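Local coordinates for probable enoyl-CoA hydratase/isomerase (Pseudomonas aeruginosa, PDB 7BOR), which binds coenzyme A within a crotonase fold and is probably an enoyl-CoA hydratase/isomerase, possibly shifting the double bond of unsaturated acyl-CoA substrates, at residues S2-V7 against A26-M31; L16-Q21 against S33-A38; E37-A42 against R49-T54; R83-L88 against V104-T109. All blocks are in the same frame, centred on the assembly; numbering follows the deposited sequence.

Interaction 1: residues S2-V7 against A26-M31. With COA (coenzyme A), chain C.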
# COMPACT_ATOMS: atom_id res chain seq x y z
N SER A 2 16.61 -11.82 7.53
CA SER A 2 16.25 -10.51 6.98
C SER A 2 16.17 -10.55 5.45
O SER A 2 16.66 -9.65 4.75
CB SER A 2 17.26 -9.45 7.43
OG SER A 2 17.08 -9.15 8.80
N GLU A 3 15.51 -11.58 4.95
CA GLU A 3 15.65 -12.01 3.57
C GLU A 3 14.67 -11.34 2.62
O GLU A 3 15.02 -11.10 1.45
CB GLU A 3 15.50 -13.54 3.52
CG GLU A 3 15.29 -14.16 2.15
CD GLU A 3 14.37 -15.38 2.20
OE1 GLU A 3 14.01 -15.83 3.32
OE2 GLU A 3 13.99 -15.87 1.11
N LEU A 4 13.45 -11.02 3.06
CA LEU A 4 12.40 -10.63 2.13
C LEU A 4 12.05 -9.15 2.14
O LEU A 4 11.48 -8.68 1.14
CB LEU A 4 11.12 -11.44 2.41
CG LEU A 4 11.29 -12.95 2.17
CD1 LEU A 4 10.20 -13.79 2.76
CD2 LEU A 4 11.37 -13.24 0.68
N ILE A 5 12.34 -8.41 3.21
CA ILE A 5 12.22 -6.95 3.28
C ILE A 5 13.61 -6.37 3.58
O ILE A 5 14.14 -6.53 4.69
CB ILE A 5 11.22 -6.50 4.35
CG1 ILE A 5 9.77 -6.97 4.08
CG2 ILE A 5 11.28 -4.97 4.52
CD1 ILE A 5 9.22 -6.69 2.72
N ARG A 6 14.20 -5.66 2.60
CA ARG A 6 15.46 -4.95 2.82
C ARG A 6 15.21 -3.56 3.39
O ARG A 6 14.28 -2.86 2.97
CB ARG A 6 16.24 -4.84 1.52
CG ARG A 6 16.94 -6.11 1.13
CD ARG A 6 17.05 -6.28 -0.40
NE ARG A 6 17.64 -5.12 -1.07
CZ ARG A 6 17.94 -5.08 -2.37
NH1 ARG A 6 17.71 -6.13 -3.15
NH2 ARG A 6 18.48 -3.98 -2.89
N VAL A 7 16.06 -3.14 4.33
CA VAL A 7 15.90 -1.86 5.02
C VAL A 7 17.14 -0.97 4.89
O VAL A 7 17.95 -0.87 5.82
CB VAL A 7 15.58 -2.08 6.50
CG1 VAL A 7 14.14 -2.44 6.69
CG2 VAL A 7 16.46 -3.20 7.07
N ALA A 26 4.77 -10.93 -3.36
CA ALA A 26 3.57 -11.24 -2.58
C ALA A 26 3.89 -11.17 -1.10
O ALA A 26 4.92 -11.67 -0.65
CB ALA A 26 3.03 -12.61 -2.96
N LEU A 27 3.02 -10.52 -0.34
CA LEU A 27 3.35 -10.14 1.03
C LEU A 27 2.94 -11.22 2.04
O LEU A 27 1.74 -11.46 2.25
CB LEU A 27 2.67 -8.83 1.40
CG LEU A 27 3.03 -7.62 0.52
CD1 LEU A 27 2.06 -6.54 0.80
CD2 LEU A 27 4.40 -7.22 0.90
N THR A 28 3.93 -11.78 2.72
CA THR A 28 3.77 -12.78 3.78
C THR A 28 3.64 -12.15 5.17
O THR A 28 3.89 -10.96 5.38
CB THR A 28 4.96 -13.73 3.78
OG1 THR A 28 6.10 -13.00 4.25
CG2 THR A 28 5.18 -14.30 2.37
N ARG A 29 3.21 -12.97 6.14
CA ARG A 29 3.08 -12.47 7.51
C ARG A 29 4.40 -11.89 8.02
O ARG A 29 4.42 -10.91 8.77
CB ARG A 29 2.59 -13.59 8.43
CG ARG A 29 1.11 -14.03 8.26
CD ARG A 29 0.75 -15.20 9.22
NE ARG A 29 1.48 -16.44 8.89
CZ ARG A 29 0.94 -17.49 8.26
NH1 ARG A 29 -0.34 -17.48 7.90
NH2 ARG A 29 1.69 -18.57 7.98
N ALA A 30 5.52 -12.50 7.63
CA ALA A 30 6.82 -12.03 8.10
C ALA A 30 7.24 -10.73 7.40
O ALA A 30 7.96 -9.90 7.98
CB ALA A 30 7.87 -13.13 7.88
N MET A 31 6.76 -10.51 6.18
CA MET A 31 7.04 -9.24 5.52
C MET A 31 6.22 -8.13 6.13
O MET A 31 6.76 -7.06 6.44
CB MET A 31 6.75 -9.37 4.03
CG MET A 31 7.81 -10.23 3.33
SD MET A 31 7.19 -10.88 1.80
CE MET A 31 7.41 -9.42 0.75
N1A COA C . 0.13 -14.95 -3.60
C2A COA C . 0.80 -16.14 -3.69
N3A COA C . 1.58 -16.44 -4.77
C4A COA C . 1.68 -15.50 -5.73
C5A COA C . 1.04 -14.31 -5.66
C6A COA C . 0.24 -14.04 -4.56
N6A COA C . -0.52 -12.81 -4.31
N7A COA C . 1.32 -13.58 -6.77
C8A COA C . 2.15 -14.30 -7.55
N9A COA C . 2.32 -15.44 -6.89
C1B COA C . 3.24 -16.45 -7.47
C2B COA C . 2.56 -17.41 -8.58
O2B COA C . 1.69 -18.38 -7.87
C3B COA C . 3.64 -17.90 -9.12
O3B COA C . 4.24 -18.94 -8.25
P3B COA C . 5.24 -20.09 -8.82
O7A COA C . 6.20 -19.53 -9.85
O8A COA C . 4.36 -21.16 -9.42
O9A COA C . 6.03 -20.60 -7.66
C4B COA C . 4.69 -16.77 -9.18
O4B COA C . 4.30 -15.87 -7.98
C5B COA C . 4.67 -16.01 -10.37
O5B COA C . 3.43 -15.38 -10.39
P1A COA C . 2.60 -15.32 -11.80
O1A COA C . 1.13 -15.05 -11.57
O2A COA C . 2.73 -16.57 -12.64
O3A COA C . 3.32 -14.10 -12.63
P2A COA C . 2.38 -13.23 -13.67
O4A COA C . 3.31 -12.30 -14.44
O5A COA C . 1.67 -14.26 -14.50
O6A COA C . 1.19 -12.40 -12.86
CBP COA C . 0.23 -10.88 -11.28
CCP COA C . 1.53 -11.24 -12.08
CDP COA C . 0.62 -9.93 -10.08
CEP COA C . -0.78 -10.15 -12.20
CAP COA C . -0.32 -12.27 -10.84
OAP COA C . 0.70 -12.93 -10.16
C9P COA C . -1.50 -12.16 -9.87
O9P COA C . -2.60 -11.85 -10.23
N8P COA C . -1.20 -12.50 -8.46
C7P COA C . -2.22 -12.43 -7.42
C6P COA C . -2.80 -10.99 -7.28
C5P COA C . -3.85 -11.06 -6.13
O5P COA C . -4.91 -11.56 -6.26
N4P COA C . -3.47 -10.48 -4.85
C3P COA C . -4.38 -10.57 -3.73
C2P COA C . -5.45 -9.53 -3.84
S1P COA C . -6.45 -9.79 -2.36
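Met-31, in the first turn of helix 29-44, lies against Leu-4 and Ile-5 where the chain enters edge strand 5-9, and it illustrates how one unbranched side chain can serve two neighbours while helping to cap its own helix. Leu-4 touches it through its root rather than its fork: Leu-4 CB stands 3.6 Å from Met-31 CG. Ile-5 reaches in with its longer branch and slants across the methionine, placing Ile-5 CD1 3.8 Å from Met-31 CE. Behind that methyl, Ile-5 CG1 lies 3.8 Å from Met-31 CA, against the helix backbone itself. The methionine bends at its last torsion (chi3 79°), which turns CE alongside the isoleucine tip.

Thr-28 is the N-cap, and Thr-28 OG1 accepts a bond from Met-31 N at 3.2 Å. The reciprocal half of this capping box is made by sulfur: Thr-28 N points almost straight (176°) at Met-31 SD, a weak bond of 3.5 Å. Just upstream, Ala-26 CB rests 3.5 Å from C6A of the coenzyme A adenine, so the loop that leads into the cap also lines the ligand pocket.

The thioether thus plays two parts: its carbons form most of the apolar patch with Leu-4 and Ile-5, while its sulfur, also near Leu-4 CB, is at most a weak acceptor for Thr-28 N.

Interaction 2: residues L16-Q21 against S33-A38; sequences LRLDRQ and SRMAEA
Strand 16-18, bearing Leu-16 and Leu-18, and helix segment 33-38, bearing Met-35 and Ala-38, run almost exactly antiparallel, with 171° between their directions and 10.3 Å between their axes at closest approach. This is the first half of a beta-alpha-beta crossover: the strand leads by way of a loop into helix 29-44, which returns along the sheet before strand 50-54 pairs parallel to the first. No hydrogen bond bridges strand and helix, and the space between the two backbones is filled by side chains.

Leu-16 points at the helix and divides its fork between two residues one turn apart. Its CD2 presses on Ala-38, with Leu-16 CD2 to Ala-38 CB at 3.6 Å, whereas Leu-16 CD1 keeps a looser 4.2 Å from Met-35 CG. Leu-18 starts off neither toward nor away from the helix, but its end comes round to the sulfur, Leu-18 CD1 lying 3.7 Å from Met-35 SD. These two side chains cross at about a right angle. Met-35 runs out extended to SD and then folds (chi3 -83°), bringing Met-35 CE to 4.0 Å from the same Leu-18 CD1. Phe-84 of helix 80-90 also packs on Met-35, so the methionine meets both the sheet and a second helix.

With all four touching residues buried and apolar, cohesion here comes from dispersion and exclusion of water; directional bonding is left to the strand edges, where Leu-16 and Leu-18 pair with strand 50-54.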
# COMPACT_ATOMS: atom_id res chain seq x y z
N LEU A 16 12.24 0.90 2.55
CA LEU A 16 11.72 -0.46 2.66
C LEU A 16 11.57 -1.05 1.25
O LEU A 16 10.76 -0.57 0.45
CB LEU A 16 10.39 -0.48 3.40
CG LEU A 16 10.38 0.25 4.74
CD1 LEU A 16 8.99 0.21 5.38
CD2 LEU A 16 11.44 -0.32 5.68
N ARG A 17 12.36 -2.07 0.95
CA ARG A 17 12.46 -2.61 -0.39
C ARG A 17 11.97 -4.06 -0.36
O ARG A 17 12.68 -4.96 0.10
CB ARG A 17 13.90 -2.50 -0.92
CG ARG A 17 14.27 -3.43 -2.14
CD ARG A 17 14.43 -2.66 -3.48
NE ARG A 17 15.04 -3.46 -4.57
CZ ARG A 17 14.51 -4.56 -5.11
NH1 ARG A 17 13.37 -5.06 -4.66
NH2 ARG A 17 15.12 -5.19 -6.12
N LEU A 18 10.77 -4.30 -0.87
CA LEU A 18 10.23 -5.64 -1.03
C LEU A 18 11.12 -6.48 -1.93
O LEU A 18 11.34 -6.14 -3.10
CB LEU A 18 8.81 -5.53 -1.62
CG LEU A 18 7.64 -5.22 -0.67
CD1 LEU A 18 7.86 -4.12 0.33
CD2 LEU A 18 6.33 -4.94 -1.46
N ASP A 19 11.64 -7.60 -1.41
CA ASP A 19 12.56 -8.44 -2.19
C ASP A 19 12.10 -9.90 -2.15
O ASP A 19 12.64 -10.72 -1.40
CB ASP A 19 14.03 -8.29 -1.67
CG ASP A 19 15.08 -8.61 -2.77
OD1 ASP A 19 14.72 -9.02 -3.90
OD2 ASP A 19 16.29 -8.42 -2.49
N ARG A 20 11.12 -10.23 -2.99
CA ARG A 20 10.57 -11.58 -3.12
C ARG A 20 10.13 -11.74 -4.58
O ARG A 20 8.97 -11.99 -4.89
CB ARG A 20 9.44 -11.81 -2.13
CG ARG A 20 8.88 -13.25 -2.09
CD ARG A 20 7.92 -13.44 -0.93
NE ARG A 20 7.48 -14.84 -0.79
CZ ARG A 20 6.21 -15.26 -0.83
NH1 ARG A 20 5.21 -14.39 -0.97
NH2 ARG A 20 5.93 -16.55 -0.70
N GLN A 21 11.09 -11.60 -5.50
CA GLN A 21 10.75 -11.42 -6.91
C GLN A 21 10.10 -12.67 -7.49
O GLN A 21 9.17 -12.57 -8.29
CB GLN A 21 12.00 -11.01 -7.69
CG GLN A 21 12.73 -9.76 -7.11
CD GLN A 21 11.84 -8.51 -7.04
OE1 GLN A 21 11.76 -7.83 -6.00
NE2 GLN A 21 11.16 -8.19 -8.17
N SER A 33 5.19 -8.03 9.14
CA SER A 33 5.72 -7.79 10.48
C SER A 33 7.00 -6.95 10.41
O SER A 33 7.14 -6.00 11.18
CB SER A 33 5.96 -9.14 11.19
OG SER A 33 4.70 -9.71 11.58
N ARG A 34 7.89 -7.26 9.46
CA ARG A 34 9.12 -6.48 9.32
C ARG A 34 8.79 -5.04 8.96
O ARG A 34 9.36 -4.10 9.54
CB ARG A 34 10.05 -7.12 8.28
CG ARG A 34 11.37 -6.35 8.01
CD ARG A 34 12.57 -6.96 8.69
NE ARG A 34 13.59 -5.97 9.04
CZ ARG A 34 13.40 -5.00 9.95
NH1 ARG A 34 14.37 -4.13 10.25
NH2 ARG A 34 12.23 -4.88 10.54
N MET A 35 7.82 -4.82 8.07
CA MET A 35 7.48 -3.46 7.68
C MET A 35 6.81 -2.72 8.82
O MET A 35 7.10 -1.54 9.06
CB MET A 35 6.61 -3.46 6.42
CG MET A 35 7.44 -3.64 5.15
SD MET A 35 6.45 -3.34 3.68
CE MET A 35 5.66 -4.96 3.51
N ALA A 36 5.94 -3.39 9.56
CA ALA A 36 5.28 -2.71 10.66
C ALA A 36 6.29 -2.24 11.71
O ALA A 36 6.18 -1.12 12.24
CB ALA A 36 4.23 -3.60 11.30
N GLU A 37 7.28 -3.07 12.04
CA GLU A 37 8.23 -2.64 13.06
C GLU A 37 9.22 -1.63 12.49
O GLU A 37 9.61 -0.68 13.19
CB GLU A 37 8.95 -3.86 13.66
CG GLU A 37 9.67 -4.78 12.69
CD GLU A 37 10.61 -5.78 13.37
OE1 GLU A 37 11.58 -5.34 14.04
OE2 GLU A 37 10.38 -7.00 13.24
N ALA A 38 9.60 -1.78 11.21
CA ALA A 38 10.48 -0.79 10.58
C ALA A 38 9.84 0.60 10.59
O ALA A 38 10.51 1.60 10.89
CB ALA A 38 10.82 -1.22 9.16

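Interaction 3: residues E37-A42 against R49-T54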
# COMPACT_ATOMS: atom_id res chain seq x y z
N GLU A 37 7.28 -3.07 12.04
CA GLU A 37 8.23 -2.64 13.06
C GLU A 37 9.22 -1.63 12.49
O GLU A 37 9.61 -0.68 13.19
CB GLU A 37 8.95 -3.86 13.66
CG GLU A 37 9.67 -4.78 12.69
CD GLU A 37 10.61 -5.78 13.37
OE1 GLU A 37 11.58 -5.34 14.04
OE2 GLU A 37 10.38 -7.00 13.24
N ALA A 38 9.60 -1.78 11.21
CA ALA A 38 10.48 -0.79 10.58
C ALA A 38 9.84 0.60 10.59
O ALA A 38 10.51 1.60 10.89
CB ALA A 38 10.82 -1.22 9.16
N LEU A 39 8.55 0.67 10.26
CA LEU A 39 7.82 1.93 10.39
C LEU A 39 7.81 2.43 11.84
O LEU A 39 8.06 3.61 12.11
CB LEU A 39 6.38 1.77 9.86
CG LEU A 39 6.18 1.54 8.35
CD1 LEU A 39 4.70 1.34 8.02
CD2 LEU A 39 6.76 2.71 7.51
N LEU A 40 7.49 1.56 12.80
CA LEU A 40 7.29 2.03 14.17
C LEU A 40 8.59 2.47 14.82
O LEU A 40 8.59 3.35 15.68
CB LEU A 40 6.62 0.95 15.02
CG LEU A 40 5.15 0.77 14.66
CD1 LEU A 40 4.58 -0.50 15.23
CD2 LEU A 40 4.32 1.97 15.12
N GLU A 41 9.71 1.87 14.43
CA GLU A 41 11.00 2.33 14.92
C GLU A 41 11.33 3.69 14.32
O GLU A 41 11.37 4.71 15.03
CB GLU A 41 12.06 1.27 14.59
CG GLU A 41 13.51 1.58 15.00
CD GLU A 41 14.52 0.51 14.49
OE1 GLU A 41 14.23 -0.71 14.61
OE2 GLU A 41 15.60 0.89 13.98
N ALA A 42 11.51 3.73 12.98
CA ALA A 42 11.75 4.95 12.21
C ALA A 42 10.87 6.12 12.63
O ALA A 42 11.33 7.27 12.64
CB ALA A 42 11.54 4.68 10.72
N ARG A 49 13.81 11.01 8.54
CA ARG A 49 12.97 12.10 8.06
C ARG A 49 11.91 11.63 7.07
O ARG A 49 10.81 12.18 7.06
CB ARG A 49 13.85 13.18 7.41
CG ARG A 49 14.78 13.87 8.40
CD ARG A 49 14.58 15.39 8.38
NE ARG A 49 13.18 15.75 8.11
CZ ARG A 49 12.80 16.81 7.38
NH1 ARG A 49 13.73 17.63 6.89
NH2 ARG A 49 11.51 17.04 7.16
N VAL A 50 12.22 10.62 6.27
CA VAL A 50 11.34 10.18 5.19
C VAL A 50 11.49 8.67 5.01
O VAL A 50 12.60 8.12 5.08
CB VAL A 50 11.68 10.92 3.87
CG1 VAL A 50 10.76 10.48 2.75
CG2 VAL A 50 11.60 12.44 4.08
N VAL A 51 10.36 8.00 4.73
CA VAL A 51 10.38 6.60 4.32
C VAL A 51 10.00 6.49 2.86
O VAL A 51 9.03 7.12 2.40
CB VAL A 51 9.44 5.75 5.21
CG1 VAL A 51 9.22 4.35 4.58
CG2 VAL A 51 10.00 5.66 6.63
N LEU A 52 10.72 5.63 2.14
CA LEU A 52 10.40 5.24 0.78
C LEU A 52 10.04 3.76 0.72
O LEU A 52 10.77 2.91 1.26
CB LEU A 52 11.59 5.56 -0.11
CG LEU A 52 11.36 5.56 -1.60
CD1 LEU A 52 12.30 6.62 -2.18
CD2 LEU A 52 11.65 4.20 -2.10
N ILE A 53 8.96 3.43 0.03
CA ILE A 53 8.56 2.03 -0.16
C ILE A 53 8.63 1.69 -1.64
O ILE A 53 8.07 2.41 -2.47
CB ILE A 53 7.14 1.76 0.35
CG1 ILE A 53 7.00 2.10 1.81
CG2 ILE A 53 6.78 0.27 0.25
CD1 ILE A 53 5.59 1.97 2.34
N THR A 54 9.21 0.53 -1.95
CA THR A 54 9.34 0.13 -3.35
C THR A 54 9.58 -1.37 -3.46
O THR A 54 10.16 -1.99 -2.56
CB THR A 54 10.48 0.93 -4.01
OG1 THR A 54 10.59 0.60 -5.39
CG2 THR A 54 11.81 0.63 -3.34
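Val-51, on strand 50-54, faces Leu-39 and Ala-42 of helix 29-44, and its two methyls are shared between them. Val-51 CG1 stands 4.2 Å from Leu-39 CD2, while Val-51 CG2 lies 4.5 Å from Ala-42 CB. The split follows from the valine rotation: CG1 is anti to the backbone nitrogen (chi1 168°), and CG2 is left beside that nitrogen, nearer to Ala-42. Leu-39 leaves its helix pointing neither toward nor away from the strand, yet its end swings towards the strand and crosses the valine at about a right angle. Its other branch is used elsewhere, since Leu-39 CD1 comes within 3.6 Å of Leu-88 N on helix 80-90. Phe-91 packs on both Leu-39 and Val-51 and extends the apolar group.

Away from these three residues the contact thins quickly. Farther along the strand, Ile-53 approaches the helix no nearer than 5.4 Å. Over the helix's outer surface Glu-37, Leu-40 and Glu-41 are exposed; Glu-41 is nevertheless engaged, in a salt bridge with Arg-9. On the strand, Val-50 belongs to the opposite face of the sheet, where Ala-192 and Phe-195 of helix 182-196 meet it.

The principle is that of the second half of a beta-alpha-beta crossover: Leu-39, Ala-42 and Val-51 set helix against sheet by apolar contact that is loose even at its closest. No directional bond joins helix and strand here; the strand is held by backbone hydrogen bonds to its neighbours, and the apolar contact adds a water-excluding layer, while charge is kept to the solvent side of the helix.

Interaction 4: residues R83-L88 against V104-T109. With COA (coenzyme A), chain C.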
# COMPACT_ATOMS: atom_id res chain seq x y z
N ARG A 83 -1.39 -4.98 11.60
CA ARG A 83 -0.37 -4.14 12.24
C ARG A 83 0.38 -3.32 11.20
O ARG A 83 0.73 -2.15 11.46
CB ARG A 83 0.60 -5.01 13.05
CG ARG A 83 -0.04 -5.57 14.33
CD ARG A 83 0.93 -6.36 15.25
NE ARG A 83 1.32 -7.67 14.75
CZ ARG A 83 0.61 -8.77 14.92
NH1 ARG A 83 -0.54 -8.70 15.55
NH2 ARG A 83 1.05 -9.94 14.46
N PHE A 84 0.62 -3.89 10.01
CA PHE A 84 1.21 -3.08 8.94
C PHE A 84 0.26 -1.95 8.56
O PHE A 84 0.68 -0.79 8.46
CB PHE A 84 1.54 -3.91 7.72
CG PHE A 84 1.83 -3.06 6.52
CD1 PHE A 84 2.96 -2.25 6.49
CD2 PHE A 84 0.95 -3.04 5.44
CE1 PHE A 84 3.23 -1.45 5.40
CE2 PHE A 84 1.22 -2.24 4.31
CZ PHE A 84 2.35 -1.44 4.30
N MET A 85 -1.03 -2.25 8.39
CA MET A 85 -1.98 -1.20 8.01
C MET A 85 -2.02 -0.08 9.03
O MET A 85 -2.03 1.11 8.67
CB MET A 85 -3.40 -1.79 7.85
CG MET A 85 -3.62 -2.58 6.56
SD MET A 85 -5.34 -3.16 6.42
CE MET A 85 -5.04 -4.87 6.61
N SER A 86 -2.09 -0.44 10.31
CA SER A 86 -2.19 0.55 11.36
C SER A 86 -0.93 1.38 11.40
O SER A 86 -0.98 2.61 11.54
CB SER A 86 -2.39 -0.12 12.73
OG SER A 86 -3.05 0.72 13.67
N ALA A 87 0.22 0.72 11.29
CA ALA A 87 1.50 1.42 11.32
C ALA A 87 1.61 2.44 10.17
O ALA A 87 1.97 3.60 10.39
CB ALA A 87 2.65 0.42 11.26
N LEU A 88 1.33 2.04 8.94
CA LEU A 88 1.40 3.01 7.84
C LEU A 88 0.37 4.12 8.01
O LEU A 88 0.68 5.31 7.96
CB LEU A 88 1.23 2.30 6.52
CG LEU A 88 1.37 3.12 5.24
CD1 LEU A 88 2.73 3.69 5.11
CD2 LEU A 88 1.04 2.17 4.09
N VAL A 104 -1.13 -4.78 -6.74
CA VAL A 104 -2.43 -5.45 -6.71
C VAL A 104 -2.95 -5.53 -5.29
O VAL A 104 -2.20 -5.80 -4.34
CB VAL A 104 -2.32 -6.85 -7.30
CG1 VAL A 104 -3.72 -7.50 -7.36
CG2 VAL A 104 -1.72 -6.75 -8.68
N GLY A 105 -4.24 -5.30 -5.14
CA GLY A 105 -4.82 -5.48 -3.81
C GLY A 105 -4.26 -4.41 -2.89
O GLY A 105 -4.33 -3.22 -3.20
N ILE A 106 -3.69 -4.83 -1.76
CA ILE A 106 -3.04 -3.88 -0.86
C ILE A 106 -1.85 -3.21 -1.53
O ILE A 106 -1.35 -2.18 -1.03
CB ILE A 106 -2.64 -4.59 0.47
CG1 ILE A 106 -2.27 -3.56 1.55
CG2 ILE A 106 -1.53 -5.60 0.22
CD1 ILE A 106 -2.39 -4.08 2.99
N GLY A 107 -1.40 -3.74 -2.68
CA GLY A 107 -0.38 -3.03 -3.47
C GLY A 107 -0.86 -1.68 -3.96
O GLY A 107 -0.10 -0.70 -4.00
N THR A 108 -2.15 -1.58 -4.29
CA THR A 108 -2.75 -0.31 -4.64
C THR A 108 -3.28 0.41 -3.41
O THR A 108 -3.02 1.60 -3.24
CB THR A 108 -3.87 -0.53 -5.65
OG1 THR A 108 -3.28 -0.89 -6.90
CG2 THR A 108 -4.74 0.73 -5.83
N THR A 109 -3.99 -0.29 -2.51
CA THR A 109 -4.63 0.47 -1.46
C THR A 109 -3.61 1.11 -0.52
O THR A 109 -3.92 2.11 0.12
CB THR A 109 -5.64 -0.39 -0.64
OG1 THR A 109 -4.97 -1.47 -0.01
CG2 THR A 109 -6.73 -0.91 -1.54
N1A COA C . 0.13 -14.95 -3.60
C2A COA C . 0.80 -16.14 -3.69
N3A COA C . 1.58 -16.44 -4.77
C4A COA C . 1.68 -15.50 -5.73
C5A COA C . 1.04 -14.31 -5.66
C6A COA C . 0.24 -14.04 -4.56
N6A COA C . -0.52 -12.81 -4.31
N7A COA C . 1.32 -13.58 -6.77
C8A COA C . 2.15 -14.30 -7.55
N9A COA C . 2.32 -15.44 -6.89
C1B COA C . 3.24 -16.45 -7.47
C2B COA C . 2.56 -17.41 -8.58
O2B COA C . 1.69 -18.38 -7.87
C3B COA C . 3.64 -17.90 -9.12
O3B COA C . 4.24 -18.94 -8.25
P3B COA C . 5.24 -20.09 -8.82
O7A COA C . 6.20 -19.53 -9.85
O8A COA C . 4.36 -21.16 -9.42
O9A COA C . 6.03 -20.60 -7.66
C4B COA C . 4.69 -16.77 -9.18
O4B COA C . 4.30 -15.87 -7.98
C5B COA C . 4.67 -16.01 -10.37
O5B COA C . 3.43 -15.38 -10.39
P1A COA C . 2.60 -15.32 -11.80
O1A COA C . 1.13 -15.05 -11.57
O2A COA C . 2.73 -16.57 -12.64
O3A COA C . 3.32 -14.10 -12.63
P2A COA C . 2.38 -13.23 -13.67
O4A COA C . 3.31 -12.30 -14.44
O5A COA C . 1.67 -14.26 -14.50
O6A COA C . 1.19 -12.40 -12.86
CBP COA C . 0.23 -10.88 -11.28
CCP COA C . 1.53 -11.24 -12.08
CDP COA C . 0.62 -9.93 -10.08
CEP COA C . -0.78 -10.15 -12.20
CAP COA C . -0.32 -12.27 -10.84
OAP COA C . 0.70 -12.93 -10.16
C9P COA C . -1.50 -12.16 -9.87
O9P COA C . -2.60 -11.85 -10.23
N8P COA C . -1.20 -12.50 -8.46
C7P COA C . -2.22 -12.43 -7.42
C6P COA C . -2.80 -10.99 -7.28
C5P COA C . -3.85 -11.06 -6.13
O5P COA C . -4.91 -11.56 -6.26
N4P COA C . -3.47 -10.48 -4.85
C3P COA C . -4.38 -10.57 -3.73
C2P COA C . -5.45 -9.53 -3.84
S1P COA C . -6.45 -9.79 -2.36
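The short helix 106-109, which starts beside the pantetheine arm of coenzyme A, rests on helix 80-90 through Ile-106, which meets Phe-84 and Met-85. One methyl makes the contact: Ile-106 CD1 lies 4.1 Å from Met-85 CG and 4.3 Å from Phe-84 CE2. It meets the phenyl ring at its edge, near the ring plane, and not over a face. The isoleucine is stretched out, with CG1 anti to its nitrogen (chi1 -166°), which carries CD1 across to the other helix, 9.3 Å separating the CA atoms of Met-85 and Ile-106.

On the pocket side, Val-104 CG1 touches the ligand at 3.6 Å from C6P of coenzyme A. Gly-105, the N-cap, has no side chain to obstruct the pantetheine arm, and Gly-105 CA passes 4.1 Å from C2P of coenzyme A. Its carbonyl oxygen takes bonds from both Thr-108 N and Thr-109 N, tying down the first turn.

A glycine-rich turn opening a helix beside the thiol end of the ligand is typical of the crotonase fold, whose relatives draw one N-H of the oxyanion hole from this helix start; the geometry here is consistent with the same use.

Helix 29-44 links interactions 1, 2 and 3, which follow it from its N-terminal cap to its later turns as it packs in succession on strands 5-9, 13-18 and 50-54, neighbours in one sheet. Interactions 1 and 2 have centres only about 4 Å apart and alternate along the chain; interaction 3, about 10 Å from interaction 2, shares Glu-37 and Ala-38 with it and completes the beta-alpha-beta unit. Interaction 4 comes last in sequence, its centre 12 to 14 Å from the others, and adds helix 80-90, which packs on helix 29-44 at Met-35, Ala-36 and Leu-39. Segments of interactions 1 and 4 both reach coenzyme A, and the two meet where Leu-27 packs on Ile-106.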